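Local structure of glycoside hydrolase family 16 protein (Bacteroides ovatus, 7KR6) at residues Q181-L191 against I212-F220. The protein probably hydrolyses beta-glucosidic linkages within mixed-linkage beta-glucans, as an endo-acting glucanase of glycoside hydrolase family 16. The protein carries 1 engineered substitution. Sequence-based numbering, arbitrary orientation.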
loop_
_atom_site.group_PDB
_atom_site.type_symbol
_atom_site.label_atom_id
_atom_site.label_comp_id
_atom_site.label_asym_id
_atom_site.label_seq_id
_atom_site.Cartn_x
_atom_site.Cartn_y
_atom_site.Cartn_z
ATOM N N GLN A 181 3.311 0.087 -6.842
ATOM C CA GLN A 181 1.838 0.118 -7.007
ATOM C C GLN A 181 1.252 -1.082 -6.296
ATOM O O GLN A 181 1.811 -2.179 -6.381
ATOM C CB GLN A 181 1.427 0.115 -8.471
ATOM C CG GLN A 181 1.882 1.348 -9.232
ATOM C CD GLN A 181 1.554 1.256 -10.693
ATOM O OE1 GLN A 181 0.437 0.936 -11.071
ATOM N NE2 GLN A 181 2.522 1.558 -11.546
ATOM N N TYR A 182 0.172 -0.939 -5.553
ATOM C CA TYR A 182 -0.541 -2.163 -5.106
ATOM C C TYR A 182 -2.048 -1.936 -5.110
ATOM O O TYR A 182 -2.554 -0.816 -5.241
ATOM C CB TYR A 182 -0.072 -2.702 -3.746
ATOM C CG TYR A 182 -0.576 -1.991 -2.505
ATOM C CD1 TYR A 182 -1.913 -2.016 -2.123
ATOM C CD2 TYR A 182 0.316 -1.388 -1.641
ATOM C CE1 TYR A 182 -2.344 -1.400 -0.957
ATOM C CE2 TYR A 182 -0.092 -0.787 -0.457
ATOM C CZ TYR A 182 -1.428 -0.780 -0.122
ATOM O OH TYR A 182 -1.818 -0.195 1.047
ATOM N N TYR A 183 -2.706 -3.069 -5.048
ATOM C CA TYR A 183 -4.177 -3.245 -4.972
ATOM C C TYR A 183 -4.445 -4.268 -3.881
ATOM O O TYR A 183 -3.772 -5.311 -3.804
ATOM C CB TYR A 183 -4.768 -3.592 -6.327
ATOM C CG TYR A 183 -6.209 -3.988 -6.320
ATOM C CD1 TYR A 183 -7.184 -3.036 -6.088
ATOM C CD2 TYR A 183 -6.622 -5.304 -6.430
ATOM C CE1 TYR A 183 -8.535 -3.346 -6.070
ATOM C CE2 TYR A 183 -7.966 -5.614 -6.473
ATOM C CZ TYR A 183 -8.929 -4.646 -6.290
ATOM O OH TYR A 183 -10.276 -4.952 -6.280
ATOM N N LYS A 184 -5.488 -4.023 -3.086
ATOM C CA LYS A 184 -5.933 -4.936 -2.036
ATOM C C LYS A 184 -7.449 -4.963 -2.081
ATOM O O LYS A 184 -8.068 -3.904 -2.140
ATOM C CB LYS A 184 -5.502 -4.452 -0.635
ATOM N N ALA A 185 -7.985 -6.158 -2.026
ATOM C CA ALA A 185 -9.437 -6.399 -1.967
ATOM C C ALA A 185 -9.684 -7.826 -1.525
ATOM O O ALA A 185 -8.849 -8.666 -1.664
ATOM C CB ALA A 185 -10.042 -6.144 -3.289
ATOM N N ASN A 186 -10.909 -8.087 -1.096
ATOM C CA ASN A 186 -11.441 -9.452 -0.899
ATOM C C ASN A 186 -11.896 -10.051 -2.233
ATOM O O ASN A 186 -12.382 -9.340 -3.174
ATOM C CB ASN A 186 -12.642 -9.542 0.043
ATOM C CG ASN A 186 -12.355 -9.094 1.446
ATOM O OD1 ASN A 186 -11.238 -9.168 1.931
ATOM N ND2 ASN A 186 -13.419 -8.730 2.157
ATOM N N VAL A 187 -11.732 -11.351 -2.307
ATOM C CA VAL A 187 -12.487 -12.173 -3.303
ATOM C C VAL A 187 -13.788 -12.671 -2.632
ATOM O O VAL A 187 -14.035 -12.330 -1.473
ATOM C CB VAL A 187 -11.631 -13.339 -3.814
ATOM C CG1 VAL A 187 -10.405 -12.857 -4.606
ATOM C CG2 VAL A 187 -11.194 -14.247 -2.706
ATOM N N ALA A 188 -14.623 -13.434 -3.362
ATOM C CA ALA A 188 -15.985 -13.784 -2.866
ATOM C C ALA A 188 -15.911 -14.740 -1.691
ATOM O O ALA A 188 -16.688 -14.595 -0.757
ATOM C CB ALA A 188 -16.798 -14.390 -3.991
ATOM N N ASN A 189 -15.046 -15.735 -1.760
ATOM C CA ASN A 189 -15.038 -16.855 -0.800
ATOM C C ASN A 189 -13.658 -17.015 -0.189
ATOM O O ASN A 189 -12.679 -16.535 -0.799
ATOM C CB ASN A 189 -15.421 -18.158 -1.513
ATOM C CG ASN A 189 -16.736 -18.039 -2.242
ATOM O OD1 ASN A 189 -16.796 -18.138 -3.481
ATOM N ND2 ASN A 189 -17.772 -17.806 -1.475
ATOM N N SER A 190 -13.560 -17.745 0.922
ATOM C CA SER A 190 -12.260 -18.046 1.570
ATOM C C SER A 190 -11.314 -18.744 0.577
ATOM O O SER A 190 -11.765 -19.658 -0.176
ATOM C CB SER A 190 -12.434 -18.897 2.796
ATOM O OG SER A 190 -11.187 -19.351 3.264
ATOM N N LEU A 191 -10.059 -18.284 0.520
ATOM C CA LEU A 191 -8.952 -18.932 -0.222
ATOM C C LEU A 191 -8.161 -19.818 0.716
ATOM O O LEU A 191 -7.196 -20.439 0.259
ATOM C CB LEU A 191 -8.065 -17.868 -0.859
ATOM C CG LEU A 191 -8.786 -17.046 -1.903
ATOM C CD1 LEU A 191 -7.883 -15.878 -2.302
ATOM C CD2 LEU A 191 -9.151 -17.900 -3.136
ATOM N N ILE A 212 -8.079 -14.893 -10.096
ATOM C CA ILE A 212 -8.166 -15.870 -9.004
ATOM C C ILE A 212 -9.394 -16.722 -9.323
ATOM O O ILE A 212 -10.492 -16.157 -9.442
ATOM C CB ILE A 212 -8.211 -15.194 -7.611
ATOM C CG1 ILE A 212 -6.978 -14.309 -7.399
ATOM C CG2 ILE A 212 -8.337 -16.219 -6.514
ATOM C CD1 ILE A 212 -7.102 -13.355 -6.238
ATOM N N ASP A 213 -9.142 -18.001 -9.513
ATOM C CA ASP A 213 -10.154 -18.966 -9.981
ATOM C C ASP A 213 -10.881 -18.413 -11.200
ATOM O O ASP A 213 -12.133 -18.469 -11.244
ATOM C CB ASP A 213 -11.098 -19.297 -8.835
ATOM C CG ASP A 213 -10.492 -20.144 -7.734
ATOM O OD1 ASP A 213 -9.575 -20.894 -8.025
ATOM O OD2 ASP A 213 -11.005 -20.076 -6.598
ATOM N N ASN A 214 -10.113 -17.829 -12.127
ATOM C CA ASN A 214 -10.560 -17.376 -13.465
ATOM C C ASN A 214 -11.479 -16.160 -13.374
ATOM O O ASN A 214 -12.027 -15.737 -14.402
ATOM C CB ASN A 214 -11.208 -18.513 -14.245
ATOM C CG ASN A 214 -10.241 -19.640 -14.496
ATOM O OD1 ASN A 214 -9.088 -19.406 -14.840
ATOM N ND2 ASN A 214 -10.692 -20.852 -14.241
ATOM N N VAL A 215 -11.518 -15.485 -12.237
ATOM C CA VAL A 215 -12.226 -14.197 -12.120
ATOM C C VAL A 215 -11.156 -13.095 -12.077
ATOM O O VAL A 215 -10.310 -13.119 -11.145
ATOM C CB VAL A 215 -13.155 -14.173 -10.893
ATOM C CG1 VAL A 215 -13.865 -12.848 -10.753
ATOM C CG2 VAL A 215 -14.170 -15.312 -10.962
ATOM N N LYS A 216 -11.211 -12.161 -12.998
ATOM C CA LYS A 216 -10.193 -11.092 -13.078
ATOM C C LYS A 216 -10.303 -10.258 -11.799
ATOM O O LYS A 216 -11.425 -9.842 -11.378
ATOM C CB LYS A 216 -10.333 -10.349 -14.397
ATOM C CG LYS A 216 -9.998 -11.249 -15.587
ATOM C CD LYS A 216 -10.030 -10.577 -16.913
ATOM C CE LYS A 216 -9.583 -11.562 -17.971
ATOM N NZ LYS A 216 -9.542 -10.905 -19.288
ATOM N N PHE A 217 -9.149 -10.055 -11.170
ATOM C CA PHE A 217 -8.972 -9.394 -9.852
ATOM C C PHE A 217 -8.436 -7.970 -10.004
ATOM O O PHE A 217 -9.010 -7.038 -9.415
ATOM C CB PHE A 217 -8.059 -10.241 -8.994
ATOM C CG PHE A 217 -7.834 -9.740 -7.599
ATOM C CD1 PHE A 217 -8.856 -9.772 -6.666
ATOM C CD2 PHE A 217 -6.592 -9.224 -7.226
ATOM C CE1 PHE A 217 -8.630 -9.359 -5.364
ATOM C CE2 PHE A 217 -6.380 -8.808 -5.924
ATOM C CZ PHE A 217 -7.393 -8.871 -4.999
ATOM N N HIS A 218 -7.393 -7.756 -10.801
ATOM C CA HIS A 218 -6.803 -6.403 -10.967
ATOM C C HIS A 218 -5.930 -6.366 -12.226
ATOM O O HIS A 218 -5.355 -7.416 -12.566
ATOM C CB HIS A 218 -5.983 -5.993 -9.744
ATOM C CG HIS A 218 -5.575 -4.574 -9.809
ATOM N ND1 HIS A 218 -6.487 -3.547 -9.785
ATOM C CD2 HIS A 218 -4.363 -4.001 -9.887
ATOM C CE1 HIS A 218 -5.834 -2.398 -9.864
ATOM N NE2 HIS A 218 -4.535 -2.650 -9.937
ATOM N N THR A 219 -5.824 -5.191 -12.839
ATOM C CA THR A 219 -4.890 -4.935 -13.967
ATOM C C THR A 219 -3.988 -3.749 -13.571
ATOM O O THR A 219 -4.518 -2.676 -13.178
ATOM C CB THR A 219 -5.662 -4.672 -15.266
ATOM O OG1 THR A 219 -6.443 -5.823 -15.579
ATOM C CG2 THR A 219 -4.732 -4.309 -16.404
ATOM N N PHE A 220 -2.673 -3.944 -13.759
ATOM C CA PHE A 220 -1.671 -2.862 -13.765
ATOM C C PHE A 220 -1.330 -2.523 -15.213
ATOM O O PHE A 220 -1.029 -3.412 -16.010
ATOM C CB PHE A 220 -0.409 -3.279 -13.016
ATOM C CG PHE A 220 -0.585 -3.649 -11.574
ATOM C CD1 PHE A 220 -0.676 -2.651 -10.619
ATOM C CD2 PHE A 220 -0.596 -4.969 -11.179
ATOM C CE1 PHE A 220 -0.799 -2.957 -9.282
ATOM C CE2 PHE A 220 -0.721 -5.276 -9.833
ATOM C CZ PHE A 220 -0.794 -4.271 -8.898
HETATM O O HOH W 1 -11.146 -7.110 -7.714
#
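Tyr-183 of strand 181-186 lies against Phe-217 and His-218 of strand 215-220, where the two strands run nearly antiparallel at 158° with axes 8.3 Å apart, too far for backbone pairing, so side chains fill the gap. The Tyr-183 ring uses a face for one partner and an edge for the other. Over one of its faces lies His-218 in an offset stack, the planes 11° apart and the centroids 4.3 Å apart; Tyr-183 CB sits over the centre of the imidazole, almost on the ring normal, in a CH-pi contact. With CG anti to the backbone N (chi1 171°), Tyr-183 sends its ring across the gap, and its CD2-CE2 edge meets the face of Phe-217 in a T-shaped pair, with Tyr-183 CD2 3.5 Å from Phe-217 CE2. The opposite face of the Phe-217 ring receives Ile-212 CD1, while Ala-185 O approaches its rim in plane, 3.6 Å from CZ. A water donates to both Tyr-183 OH and Phe-217 O, its oxygen 2.7 Å from each, and the hydroxyl also bonds Glu-179 of the second subunit. Aliphatic contacts extend the cluster: Val-187 CG1 meets Ile-212 CD1 at 3.7 Å, and Leu-191 CD2 reaches Ile-212 CG2. At the other end Gln-181 slides past Phe-220 in the opposite direction, Gln-181 OE1 at the ring edge 3.8 Å from Phe-220 CD1, while its NE2 bonds Tyr-171. Two local motifs shape the second segment: a type I' turn from Ile-212 to Val-215 closes the hairpin with strand 207-212, and a classic beta bulge places both Phe-217 and His-218 opposite Ile-210. Strand 181-186 itself pairs antiparallel with a strand of the second subunit, and such side-chain packing between strands of different layers is consistent with the beta-sandwich (jelly-roll) fold of family 16.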